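Long-range contacts in pyruvate carboxylase n-terminal domain (Aquifex aeolicus, PDB 1ULZ), which is the biotin carboxylase subunit of pyruvate carboxylase, combining a Rossmann-like N-terminal domain with an ATP-grasp domain: residues I31-E36 with T53-T58; I13-I18 with T38-K43; D57-K62 with Y81-E86; N3-A8 with A74-P79. The protein carries 1 engineered substitution. All blocks are in the same frame, centred on the assembly; numbering follows the deposited sequence.

Contact 1 (I31-E36 with T53-T58)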
loop_
_atom_site.group_PDB
_atom_site.type_symbol
_atom_site.label_atom_id
_atom_site.label_comp_id
_atom_site.label_asym_id
_atom_site.label_seq_id
_atom_site.Cartn_x
_atom_site.Cartn_y
_atom_site.Cartn_z
ATOM N N ILE A 31 12.244 23.768 -2.705
ATOM C CA ILE A 31 12.100 25.125 -3.219
ATOM C C ILE A 31 10.610 25.314 -3.491
ATOM O O ILE A 31 9.883 24.340 -3.710
ATOM C CB ILE A 31 12.899 25.372 -4.535
ATOM C CG1 ILE A 31 12.522 24.344 -5.596
ATOM C CG2 ILE A 31 14.387 25.330 -4.259
ATOM C CD1 ILE A 31 13.172 24.602 -6.948
ATOM N N TYR A 32 10.150 26.560 -3.465
ATOM C CA TYR A 32 8.744 26.838 -3.705
ATOM C C TYR A 32 8.476 28.312 -3.949
ATOM O O TYR A 32 9.320 29.168 -3.660
ATOM C CB TYR A 32 7.900 26.395 -2.508
ATOM C CG TYR A 32 8.265 27.090 -1.217
ATOM C CD1 TYR A 32 9.451 26.800 -0.565
ATOM C CD2 TYR A 32 7.413 28.025 -0.641
ATOM C CE1 TYR A 32 9.780 27.408 0.621
ATOM C CE2 TYR A 32 7.734 28.647 0.553
ATOM C CZ TYR A 32 8.916 28.331 1.181
ATOM O OH TYR A 32 9.229 28.902 2.390
ATOM N N ASN A 33 7.289 28.598 -4.474
ATOM C CA ASN A 33 6.876 29.970 -4.717
ATOM C C ASN A 33 6.030 30.375 -3.518
ATOM O O ASN A 33 5.481 29.518 -2.820
ATOM C CB ASN A 33 6.049 30.076 -5.997
ATOM C CG ASN A 33 5.610 31.505 -6.288
ATOM O OD1 ASN A 33 4.709 32.036 -5.640
ATOM N ND2 ASN A 33 6.261 32.137 -7.256
ATOM N N GLU A 34 5.926 31.672 -3.271
ATOM C CA GLU A 34 5.148 32.163 -2.142
ATOM C C GLU A 34 3.705 31.663 -2.150
ATOM O O GLU A 34 3.127 31.426 -1.093
ATOM C CB GLU A 34 5.175 33.695 -2.119
ATOM C CG GLU A 34 4.333 34.319 -1.021
ATOM C CD GLU A 34 2.882 34.507 -1.436
ATOM O OE1 GLU A 34 2.019 34.540 -0.538
ATOM O OE2 GLU A 34 2.608 34.631 -2.653
ATOM N N VAL A 35 3.129 31.508 -3.339
ATOM C CA VAL A 35 1.749 31.043 -3.474
ATOM C C VAL A 35 1.523 29.630 -2.928
ATOM O O VAL A 35 0.378 29.185 -2.791
ATOM C CB VAL A 35 1.301 31.064 -4.944
ATOM C CG1 VAL A 35 1.366 32.490 -5.489
ATOM C CG2 VAL A 35 2.173 30.132 -5.761
ATOM N N GLU A 36 2.608 28.921 -2.627
ATOM C CA GLU A 36 2.503 27.573 -2.079
ATOM C C GLU A 36 3.380 27.448 -0.847
ATOM O O GLU A 36 4.004 26.412 -0.626
ATOM C CB GLU A 36 2.925 26.520 -3.112
ATOM C CG GLU A 36 1.925 26.310 -4.235
ATOM C CD GLU A 36 2.218 25.069 -5.061
ATOM O OE1 GLU A 36 1.267 24.312 -5.337
ATOM O OE2 GLU A 36 3.388 24.848 -5.438
ATOM N N THR A 53 10.407 34.857 -9.023
ATOM C CA THR A 53 9.696 36.123 -9.114
ATOM C C THR A 53 8.281 35.906 -9.632
ATOM O O THR A 53 7.490 36.842 -9.722
ATOM C CB THR A 53 10.447 37.124 -10.023
ATOM O OG1 THR A 53 10.873 36.466 -11.224
ATOM C CG2 THR A 53 11.657 37.679 -9.298
ATOM N N ASP A 54 7.978 34.661 -9.984
ATOM C CA ASP A 54 6.649 34.267 -10.441
ATOM C C ASP A 54 6.555 32.747 -10.270
ATOM O O ASP A 54 7.575 32.059 -10.231
ATOM C CB ASP A 54 6.394 34.707 -11.897
ATOM C CG ASP A 54 7.194 33.917 -12.914
ATOM O OD1 ASP A 54 7.042 32.677 -12.968
ATOM O OD2 ASP A 54 7.967 34.540 -13.677
ATOM N N PRO A 55 5.333 32.207 -10.142
ATOM C CA PRO A 55 5.082 30.768 -9.960
ATOM C C PRO A 55 5.887 29.776 -10.804
ATOM O O PRO A 55 6.284 28.723 -10.305
ATOM C CB PRO A 55 3.580 30.649 -10.194
ATOM C CG PRO A 55 3.073 31.936 -9.602
ATOM C CD PRO A 55 4.062 32.954 -10.169
ATOM N N LEU A 56 6.122 30.102 -12.071
ATOM C CA LEU A 56 6.874 29.210 -12.950
ATOM C C LEU A 56 8.380 29.422 -12.862
ATOM O O LEU A 56 9.150 28.458 -12.920
ATOM C CB LEU A 56 6.423 29.384 -14.401
ATOM C CG LEU A 56 4.985 28.953 -14.688
ATOM C CD1 LEU A 56 4.671 29.145 -16.170
ATOM C CD2 LEU A 56 4.811 27.496 -14.283
ATOM N N ASP A 57 8.794 30.679 -12.718
ATOM C CA ASP A 57 10.211 31.017 -12.621
ATOM C C ASP A 57 10.871 30.330 -11.429
ATOM O O ASP A 57 12.087 30.105 -11.424
ATOM C CB ASP A 57 10.387 32.533 -12.508
ATOM C CG ASP A 57 11.819 32.932 -12.187
ATOM O OD1 ASP A 57 12.091 33.319 -11.030
ATOM O OD2 ASP A 57 12.678 32.842 -13.092
ATOM N N THR A 58 10.064 30.015 -10.418
ATOM C CA THR A 58 10.543 29.331 -9.221
ATOM C C THR A 58 11.238 28.021 -9.586
ATOM O O THR A 58 12.306 27.702 -9.058
ATOM C CB THR A 58 9.373 28.976 -8.268
ATOM O OG1 THR A 58 8.877 30.164 -7.635
ATOM C CG2 THR A 58 9.836 27.982 -7.203
#
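N33 reaches across to T58 with its side-chain amide. ND2 donates to T58 OG1 over 3.3 Å, at an N-H...O angle of 146°, and the hydroxyl lies close to the amide plane. The two side chains cross at about a right angle, and N33 CB lies 3.3 Å from T58 OG1. P55 N, an amide nitrogen, is no acceptor, so the 3.0 Å approach of N33 ND2 to it is not a hydrogen bond. On its other branch, T58 sets CG2 against the backbone of Y32, 3.5 Å from Y32 C. I31 CD1 approaches T58 O to 3.8 Å. V35 CG2 meets the proline ring at P55 CG, at 4.3 Å.

The next shell fixes these groups. N33 CG lies opposite its backbone N (chi1 -180°). Its OD1 takes the N-H of V35 at 2.8 Å, on a lone pair and in the carbonyl plane. This Asx turn pins the amide, so that ND2 faces T58. The T58 hydroxyl donates to I51 O, its stronger partner, and so can receive N33 ND2. D54 OD1 accepts from D57 N at 2.7 Å, from above the carboxylate plane, and more weakly from L56 N. That capping bond holds the turn into helix 57-60.

Further out, Y32 makes backbone hydrogen bonds to Y49 of strand 47-50 and to I51 just after it, and P55 O accepts from Y381 OH. The loop leaving strand 28-32, with its Asx turn, is thus tied to the capped start of helix 57-60 in this Rossmann-like domain.

Contact 2 (I13-I18 with T38-K43)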
loop_
_atom_site.group_PDB
_atom_site.type_symbol
_atom_site.label_atom_id
_atom_site.label_comp_id
_atom_site.label_asym_id
_atom_site.label_seq_id
_atom_site.Cartn_x
_atom_site.Cartn_y
_atom_site.Cartn_z
ATOM N N ILE A 13 4.980 14.756 -6.754
ATOM C CA ILE A 13 6.278 14.189 -7.094
ATOM C C ILE A 13 7.376 14.636 -6.127
ATOM O O ILE A 13 8.274 13.856 -5.813
ATOM C CB ILE A 13 6.699 14.507 -8.553
ATOM C CG1 ILE A 13 7.839 13.571 -8.958
ATOM C CG2 ILE A 13 7.148 15.954 -8.689
ATOM C CD1 ILE A 13 7.489 12.095 -8.857
ATOM N N ALA A 14 7.306 15.870 -5.632
ATOM C CA ALA A 14 8.313 16.342 -4.681
ATOM C C ALA A 14 8.221 15.510 -3.404
ATOM O O ALA A 14 9.236 15.191 -2.786
ATOM C CB ALA A 14 8.107 17.821 -4.360
ATOM N N VAL A 15 6.996 15.161 -3.019
ATOM C CA VAL A 15 6.756 14.344 -1.831
ATOM C C VAL A 15 7.321 12.941 -2.054
ATOM O O VAL A 15 7.967 12.381 -1.174
ATOM C CB VAL A 15 5.242 14.245 -1.521
ATOM C CG1 VAL A 15 4.994 13.191 -0.450
ATOM C CG2 VAL A 15 4.716 15.602 -1.055
ATOM N N ARG A 16 7.077 12.389 -3.240
ATOM C CA ARG A 16 7.573 11.064 -3.609
ATOM C C ARG A 16 9.095 11.019 -3.503
ATOM O O ARG A 16 9.655 10.095 -2.925
ATOM C CB ARG A 16 7.169 10.725 -5.046
ATOM C CG ARG A 16 7.793 9.436 -5.596
ATOM C CD ARG A 16 7.077 8.197 -5.077
ATOM N NE ARG A 16 7.681 6.948 -5.539
ATOM C CZ ARG A 16 8.771 6.396 -5.011
ATOM N NH1 ARG A 16 9.395 6.979 -3.993
ATOM N NH2 ARG A 16 9.231 5.249 -5.491
ATOM N N ILE A 17 9.755 12.024 -4.070
ATOM C CA ILE A 17 11.211 12.099 -4.041
ATOM C C ILE A 17 11.730 12.290 -2.613
ATOM O O ILE A 17 12.691 11.636 -2.206
ATOM C CB ILE A 17 11.732 13.252 -4.936
ATOM C CG1 ILE A 17 11.293 13.018 -6.386
ATOM C CG2 ILE A 17 13.257 13.332 -4.856
ATOM C CD1 ILE A 17 11.536 14.189 -7.298
ATOM N N ILE A 18 11.096 13.180 -1.855
ATOM C CA ILE A 18 11.514 13.420 -0.477
ATOM C C ILE A 18 11.414 12.143 0.363
ATOM O O ILE A 18 12.300 11.854 1.161
ATOM C CB ILE A 18 10.674 14.544 0.188
ATOM C CG1 ILE A 18 11.117 15.908 -0.349
ATOM C CG2 ILE A 18 10.843 14.511 1.701
ATOM C CD1 ILE A 18 10.281 17.061 0.151
ATOM N N THR A 38 2.570 26.915 1.991
ATOM C CA THR A 38 2.057 25.890 2.896
ATOM C C THR A 38 1.974 24.527 2.214
ATOM O O THR A 38 1.342 23.609 2.728
ATOM C CB THR A 38 0.640 26.250 3.454
ATOM O OG1 THR A 38 -0.293 26.396 2.374
ATOM C CG2 THR A 38 0.693 27.547 4.241
ATOM N N ALA A 39 2.612 24.398 1.055
ATOM C CA ALA A 39 2.596 23.137 0.321
ATOM C C ALA A 39 3.210 22.018 1.155
ATOM O O ALA A 39 4.026 22.266 2.041
ATOM C CB ALA A 39 3.351 23.286 -0.993
ATOM N N ARG A 40 2.821 20.784 0.850
ATOM C CA ARG A 40 3.310 19.616 1.574
ATOM C C ARG A 40 4.818 19.408 1.529
ATOM O O ARG A 40 5.445 19.209 2.572
ATOM C CB ARG A 40 2.645 18.344 1.050
ATOM C CG ARG A 40 2.522 17.253 2.098
ATOM C CD ARG A 40 1.305 17.543 2.955
ATOM N NE ARG A 40 1.631 17.674 4.364
ATOM C CZ ARG A 40 0.788 18.159 5.269
ATOM N NH1 ARG A 40 -0.421 18.561 4.904
ATOM N NH2 ARG A 40 1.155 18.238 6.537
ATOM N N HIS A 41 5.408 19.441 0.334
ATOM C CA HIS A 41 6.847 19.211 0.234
ATOM C C HIS A 41 7.667 20.207 1.041
ATOM O O HIS A 41 8.727 19.870 1.562
ATOM C CB HIS A 41 7.314 19.178 -1.234
ATOM C CG HIS A 41 7.265 20.501 -1.933
ATOM N ND1 HIS A 41 6.088 21.082 -2.351
ATOM C CD2 HIS A 41 8.258 21.341 -2.311
ATOM C CE1 HIS A 41 6.358 22.224 -2.960
ATOM N NE2 HIS A 41 7.667 22.405 -2.949
ATOM N N VAL A 42 7.163 21.429 1.157
ATOM C CA VAL A 42 7.837 22.465 1.924
ATOM C C VAL A 42 7.962 22.030 3.383
ATOM O O VAL A 42 9.017 22.194 3.998
ATOM C CB VAL A 42 7.054 23.787 1.890
ATOM C CG1 VAL A 42 7.681 24.765 2.863
ATOM C CG2 VAL A 42 7.036 24.357 0.468
ATOM N N LYS A 43 6.880 21.474 3.926
ATOM C CA LYS A 43 6.853 21.008 5.315
ATOM C C LYS A 43 7.690 19.752 5.536
ATOM O O LYS A 43 8.350 19.609 6.565
ATOM C CB LYS A 43 5.418 20.683 5.750
ATOM C CG LYS A 43 4.424 21.820 5.642
ATOM C CD LYS A 43 3.027 21.340 6.044
ATOM C CE LYS A 43 1.999 22.458 5.957
ATOM N NZ LYS A 43 0.639 21.935 6.272
#
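The H41 imidazole meets the A14 methyl obliquely: A14 CB is 3.7 Å from H41 CG and closer still, 3.5 Å, to H41 CB. One face of the ring carries V42 CG2, offset toward the rim. The R40 guanidinium has the K43 chain over one face, with K43 CD 3.6 Å above the plane and also near the rim.

Beyond the ring, aliphatic side chains of helix 11-24 touch the side chains and backbone of R40 and H41. I18 crosses H41 at about a right angle and puts its end methyl CD1 3.5 Å from H41 O and 3.9 Å from H41 CB. V15 CG2 lies 4.0 Å from R40 CB, at the root of the arginine, whose chain then bends at chi2 and chi3 and leads away. A14, V15 and I18 form one side of helix 11-24, set against the first turn of helix 40-44.

No hydrogen bond joins the two segments. The polar ends are satisfied beyond them: H41 NE2 bonds to I31 O, and R40 NH2 forms a salt bridge with E410 of the second subunit. The helices therefore meet by van der Waals contact, while the histidine links to the sheet and the arginine to the dimer partner.

Contact 3 (D57-K62 with Y81-E86); sequences DTYLNK and YGFLAE
The type II' beta turn from G82 to A85 sets its two central residues, F83 and L84, against the short helix 57-60. Backbone A85 N closes the turn on G82 O at 2.9 Å.

F83 takes Y59 on its ring face. Y59 CB stands 3.8 Å from the ring centroid, nearly on the normal, in a CH-pi contact. The two rings then form an offset stack, with centroids 5.0 Å apart and planes inclined by 21°. L60 CD2 comes from another direction, to the edge of the F83 ring, 3.8 Å from F83 CD1. F83 is thus held on a face and at an edge.

The turn belongs to the loop between strand 76-78 and helix 88-96 of the Rossmann-like domain, so the contact joins that loop to the connection after strand 47-50.

L84 packs beside F83. Its CG is 3.3 Å from Y59 O, and its CD2 lies 4.0 Å from L60 CD2 and 3.9 Å from K62 CG. F90 of helix 88-96 touches both L84 and K62. On the helical side, N61 ND2 donates to D57 OD2, using the syn lone pair of the carboxylate, at 3.2 Å. N61 OD1 accepts from R64 N, capping helix 62-71.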
loop_
_atom_site.group_PDB
_atom_site.type_symbol
_atom_site.label_atom_id
_atom_site.label_comp_id
_atom_site.label_asym_id
_atom_site.label_seq_id
_atom_site.Cartn_x
_atom_site.Cartn_y
_atom_site.Cartn_z
ATOM N N ASP A 57 8.794 30.679 -12.718
ATOM C CA ASP A 57 10.211 31.017 -12.621
ATOM C C ASP A 57 10.871 30.330 -11.429
ATOM O O ASP A 57 12.087 30.105 -11.424
ATOM C CB ASP A 57 10.387 32.533 -12.508
ATOM C CG ASP A 57 11.819 32.932 -12.187
ATOM O OD1 ASP A 57 12.091 33.319 -11.030
ATOM O OD2 ASP A 57 12.678 32.842 -13.092
ATOM N N THR A 58 10.064 30.015 -10.418
ATOM C CA THR A 58 10.543 29.331 -9.221
ATOM C C THR A 58 11.238 28.021 -9.586
ATOM O O THR A 58 12.306 27.702 -9.058
ATOM C CB THR A 58 9.373 28.976 -8.268
ATOM O OG1 THR A 58 8.877 30.164 -7.635
ATOM C CG2 THR A 58 9.836 27.982 -7.203
ATOM N N TYR A 59 10.625 27.271 -10.500
ATOM C CA TYR A 59 11.157 25.974 -10.912
ATOM C C TYR A 59 11.883 25.953 -12.259
ATOM O O TYR A 59 12.429 24.925 -12.640
ATOM C CB TYR A 59 10.021 24.932 -10.943
ATOM C CG TYR A 59 9.210 24.871 -9.664
ATOM C CD1 TYR A 59 8.093 25.679 -9.488
ATOM C CD2 TYR A 59 9.611 24.069 -8.602
ATOM C CE1 TYR A 59 7.403 25.701 -8.282
ATOM C CE2 TYR A 59 8.931 24.086 -7.395
ATOM C CZ TYR A 59 7.829 24.908 -7.240
ATOM O OH TYR A 59 7.188 24.973 -6.023
ATOM N N LEU A 60 11.907 27.076 -12.973
ATOM C CA LEU A 60 12.553 27.093 -14.284
ATOM C C LEU A 60 13.813 27.932 -14.390
ATOM O O LEU A 60 14.455 27.953 -15.443
ATOM C CB LEU A 60 11.563 27.557 -15.358
ATOM C CG LEU A 60 10.308 26.708 -15.571
ATOM C CD1 LEU A 60 9.444 27.346 -16.650
ATOM C CD2 LEU A 60 10.700 25.283 -15.971
ATOM N N ASN A 61 14.172 28.635 -13.322
ATOM C CA ASN A 61 15.370 29.458 -13.370
ATOM C C ASN A 61 16.584 28.586 -13.084
ATOM O O ASN A 61 16.939 28.335 -11.933
ATOM C CB ASN A 61 15.285 30.601 -12.357
ATOM C CG ASN A 61 16.322 31.672 -12.618
ATOM O OD1 ASN A 61 17.516 31.386 -12.668
ATOM N ND2 ASN A 61 15.869 32.912 -12.796
ATOM N N LYS A 62 17.211 28.129 -14.161
ATOM C CA LYS A 62 18.370 27.250 -14.085
ATOM C C LYS A 62 19.520 27.696 -13.177
ATOM O O LYS A 62 19.970 26.938 -12.312
ATOM C CB LYS A 62 18.905 26.996 -15.502
ATOM C CG LYS A 62 17.927 26.272 -16.416
ATOM C CD LYS A 62 18.577 25.875 -17.742
ATOM C CE LYS A 62 19.010 27.093 -18.542
ATOM N NZ LYS A 62 17.827 27.903 -18.962
ATOM N N TYR A 81 9.496 15.274 -12.703
ATOM C CA TYR A 81 9.019 15.259 -14.086
ATOM C C TYR A 81 8.519 16.657 -14.455
ATOM O O TYR A 81 8.100 17.433 -13.588
ATOM C CB TYR A 81 7.922 14.196 -14.294
ATOM C CG TYR A 81 6.707 14.295 -13.392
ATOM C CD1 TYR A 81 5.847 15.384 -13.459
ATOM C CD2 TYR A 81 6.413 13.287 -12.476
ATOM C CE1 TYR A 81 4.730 15.467 -12.645
ATOM C CE2 TYR A 81 5.300 13.365 -11.659
ATOM C CZ TYR A 81 4.464 14.457 -11.746
ATOM O OH TYR A 81 3.369 14.549 -10.917
ATOM N N GLY A 82 8.579 16.987 -15.738
ATOM C CA GLY A 82 8.158 18.307 -16.159
ATOM C C GLY A 82 9.223 19.320 -15.780
ATOM O O GLY A 82 10.305 18.946 -15.330
ATOM N N PHE A 83 8.916 20.601 -15.947
ATOM C CA PHE A 83 9.859 21.673 -15.634
ATOM C C PHE A 83 11.236 21.487 -16.273
ATOM O O PHE A 83 11.345 21.437 -17.494
ATOM C CB PHE A 83 9.999 21.842 -14.121
ATOM C CG PHE A 83 8.732 22.295 -13.447
ATOM C CD1 PHE A 83 8.066 23.433 -13.887
ATOM C CD2 PHE A 83 8.202 21.586 -12.380
ATOM C CE1 PHE A 83 6.894 23.856 -13.275
ATOM C CE2 PHE A 83 7.029 22.002 -11.762
ATOM C CZ PHE A 83 6.376 23.139 -12.211
ATOM N N LEU A 84 12.284 21.386 -15.459
ATOM C CA LEU A 84 13.642 21.231 -15.991
ATOM C C LEU A 84 14.102 19.779 -16.123
ATOM O O LEU A 84 15.277 19.531 -16.395
ATOM C CB LEU A 84 14.645 21.978 -15.109
ATOM C CG LEU A 84 14.451 23.479 -14.878
ATOM C CD1 LEU A 84 15.494 23.967 -13.889
ATOM C CD2 LEU A 84 14.561 24.231 -16.194
ATOM N N ALA A 85 13.179 18.832 -15.947
ATOM C CA ALA A 85 13.499 17.404 -16.012
ATOM C C ALA A 85 14.199 16.957 -17.287
ATOM O O ALA A 85 15.163 16.193 -17.239
ATOM C CB ALA A 85 12.234 16.576 -15.817
ATOM N N GLU A 86 13.711 17.425 -18.429
ATOM C CA GLU A 86 14.298 17.045 -19.700
ATOM C C GLU A 86 14.978 18.217 -20.390
ATOM O O GLU A 86 14.980 18.312 -21.609
ATOM C CB GLU A 86 13.225 16.432 -20.603
ATOM C CG GLU A 86 12.515 15.241 -19.957
ATOM C CD GLU A 86 11.435 14.651 -20.837
ATOM O OE1 GLU A 86 11.773 13.870 -21.749
ATOM O OE2 GLU A 86 10.247 14.972 -20.623
#

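Contact 4 (N3-A8 with A74-P79); sequences NKVLVA and ADAIHP
D75 turns its carboxylate toward N3 because CG sits between its own backbone N and carbonyl carbon (chi1 58°). N3 CG lies beside its backbone N, which keeps the amide near that N-H. Both groups can then grip the one carboxylate. N3 N donates to D75 OD2 at 2.7 Å and 176°, and N3 ND2 to D75 OD1 at 2.6 Å; each carboxylate oxygen receives its donor on its syn lone pair. K4 N adds a third bond to D75 OD2 at 3.2 Å, from out of the carboxylate plane.

Beyond this clamp the backbones run as parallel strands. A76 N bonds only weakly to K4 O. L6 N then donates to A76 O at 3.0 Å, H78 N to L6 O at 3.1 Å, and A8 N to H78 O at 3.0 Å. A water donates to both A8 O and P79 O, joining the two strand ends.

V5, A76, V7 and H78 share one face of the sheet, where helix 11-24 packs on V5, V7 and H78. L6 and I77 point to the opposite face, which helix 62-71 meets. There A8 CB lies 4.0 Å from I77 CG2. K4 follows A74 with its chain, and its NZ goes on to E47 and V72 O. The two strands are inclined by 30°. Strand 5-7 is central in the five-stranded parallel sheet of order 3-2-1-4-5, and 76-78 is its neighbour toward strand 100-101, with helices flanking them as in Rossmann-like folds.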
loop_
_atom_site.group_PDB
_atom_site.type_symbol
_atom_site.label_atom_id
_atom_site.label_comp_id
_atom_site.label_asym_id
_atom_site.label_seq_id
_atom_site.Cartn_x
_atom_site.Cartn_y
_atom_site.Cartn_z
ATOM N N ASN A 3 24.946 13.600 -1.149
ATOM C CA ASN A 3 24.954 13.742 0.305
ATOM C C ASN A 3 23.794 14.612 0.772
ATOM O O ASN A 3 23.391 14.562 1.937
ATOM C CB ASN A 3 26.270 14.366 0.763
ATOM C CG ASN A 3 27.453 13.463 0.501
ATOM O OD1 ASN A 3 27.739 12.548 1.280
ATOM N ND2 ASN A 3 28.131 13.692 -0.622
ATOM N N LYS A 4 23.284 15.431 -0.141
ATOM C CA LYS A 4 22.158 16.309 0.135
ATOM C C LYS A 4 21.447 16.541 -1.187
ATOM O O LYS A 4 22.056 16.982 -2.167
ATOM C CB LYS A 4 22.621 17.644 0.723
ATOM C CG LYS A 4 21.470 18.614 0.959
ATOM C CD LYS A 4 21.910 19.934 1.601
ATOM C CE LYS A 4 22.197 19.780 3.088
ATOM N NZ LYS A 4 22.519 21.098 3.719
ATOM N N VAL A 5 20.155 16.243 -1.203
ATOM C CA VAL A 5 19.357 16.383 -2.407
ATOM C C VAL A 5 18.405 17.572 -2.451
ATOM O O VAL A 5 17.576 17.763 -1.563
ATOM C CB VAL A 5 18.535 15.103 -2.658
ATOM C CG1 VAL A 5 17.629 15.289 -3.874
ATOM C CG2 VAL A 5 19.482 13.920 -2.850
ATOM N N LEU A 6 18.532 18.375 -3.496
ATOM C CA LEU A 6 17.652 19.510 -3.680
ATOM C C LEU A 6 16.616 19.037 -4.691
ATOM O O LEU A 6 16.965 18.566 -5.781
ATOM C CB LEU A 6 18.423 20.718 -4.217
ATOM C CG LEU A 6 17.616 22.010 -4.415
ATOM C CD1 LEU A 6 18.557 23.204 -4.432
ATOM C CD2 LEU A 6 16.818 21.938 -5.708
ATOM N N VAL A 7 15.348 19.134 -4.314
ATOM C CA VAL A 7 14.252 18.716 -5.179
ATOM C C VAL A 7 13.777 19.908 -6.003
ATOM O O VAL A 7 13.139 20.825 -5.479
ATOM C CB VAL A 7 13.073 18.172 -4.341
ATOM C CG1 VAL A 7 11.982 17.646 -5.254
ATOM C CG2 VAL A 7 13.569 17.078 -3.395
ATOM N N ALA A 8 14.097 19.899 -7.293
ATOM C CA ALA A 8 13.701 20.989 -8.172
ATOM C C ALA A 8 12.296 20.755 -8.711
ATOM O O ALA A 8 12.063 20.802 -9.918
ATOM C CB ALA A 8 14.691 21.127 -9.320
ATOM N N ALA A 74 24.217 21.255 -1.472
ATOM C CA ALA A 74 23.418 20.175 -2.042
ATOM C C ALA A 74 24.185 19.723 -3.286
ATOM O O ALA A 74 24.256 20.458 -4.273
ATOM C CB ALA A 74 22.037 20.682 -2.426
ATOM N N ASP A 75 24.758 18.523 -3.237
ATOM C CA ASP A 75 25.546 18.014 -4.350
ATOM C C ASP A 75 24.787 17.178 -5.370
ATOM O O ASP A 75 25.389 16.554 -6.246
ATOM C CB ASP A 75 26.747 17.222 -3.825
ATOM C CG ASP A 75 26.346 16.060 -2.932
ATOM O OD1 ASP A 75 27.263 15.326 -2.500
ATOM O OD2 ASP A 75 25.134 15.875 -2.658
ATOM N N ALA A 76 23.465 17.177 -5.266
ATOM C CA ALA A 76 22.638 16.422 -6.195
ATOM C C ALA A 76 21.279 17.094 -6.369
ATOM O O ALA A 76 20.742 17.693 -5.435
ATOM C CB ALA A 76 22.463 14.988 -5.696
ATOM N N ILE A 77 20.733 16.998 -7.574
ATOM C CA ILE A 77 19.440 17.590 -7.870
ATOM C C ILE A 77 18.494 16.615 -8.563
ATOM O O ILE A 77 18.832 16.023 -9.592
ATOM C CB ILE A 77 19.575 18.828 -8.787
ATOM C CG1 ILE A 77 20.242 19.979 -8.038
ATOM C CG2 ILE A 77 18.205 19.247 -9.294
ATOM C CD1 ILE A 77 20.410 21.232 -8.889
ATOM N N HIS A 78 17.306 16.451 -7.993
ATOM C CA HIS A 78 16.303 15.589 -8.594
ATOM C C HIS A 78 15.230 16.497 -9.182
ATOM O O HIS A 78 14.528 17.195 -8.453
ATOM C CB HIS A 78 15.675 14.661 -7.557
ATOM C CG HIS A 78 14.997 13.473 -8.162
ATOM N ND1 HIS A 78 14.181 13.571 -9.268
ATOM C CD2 HIS A 78 15.038 12.159 -7.839
ATOM C CE1 HIS A 78 13.753 12.368 -9.603
ATOM N NE2 HIS A 78 14.258 11.494 -8.751
ATOM N N PRO A 79 15.086 16.492 -10.513
ATOM C CA PRO A 79 14.108 17.312 -11.232
ATOM C C PRO A 79 12.683 16.760 -11.309
ATOM O O PRO A 79 11.781 17.456 -11.774
ATOM C CB PRO A 79 14.738 17.438 -12.612
ATOM C CG PRO A 79 15.294 16.076 -12.807
ATOM C CD PRO A 79 15.943 15.759 -11.461
HETATM O O HOH W 1 12.855 20.358 -12.741
#

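All four contacts lie in the N-terminal biotin carboxylase domain, on one side of the chain's centre, with centres about 11 to 18 Å apart. Contact 4 spans the longest loop, and contacts 1 and 2 fall within it. Contacts 1 and 2 interleave along the chain, as do contacts 3 and 4. Contacts 1 and 3 share D57 and T58 on helix 57-60. Strands 28-32 and 5-7, used by contacts 1 and 4, are neighbours in the parallel sheet. Helix 11-24 of contact 2 packs on strand 5-7, and V42 of contact 2 packs on Y32 of contact 1. Sheet, helices and connecting loops are thus bound into one compact domain.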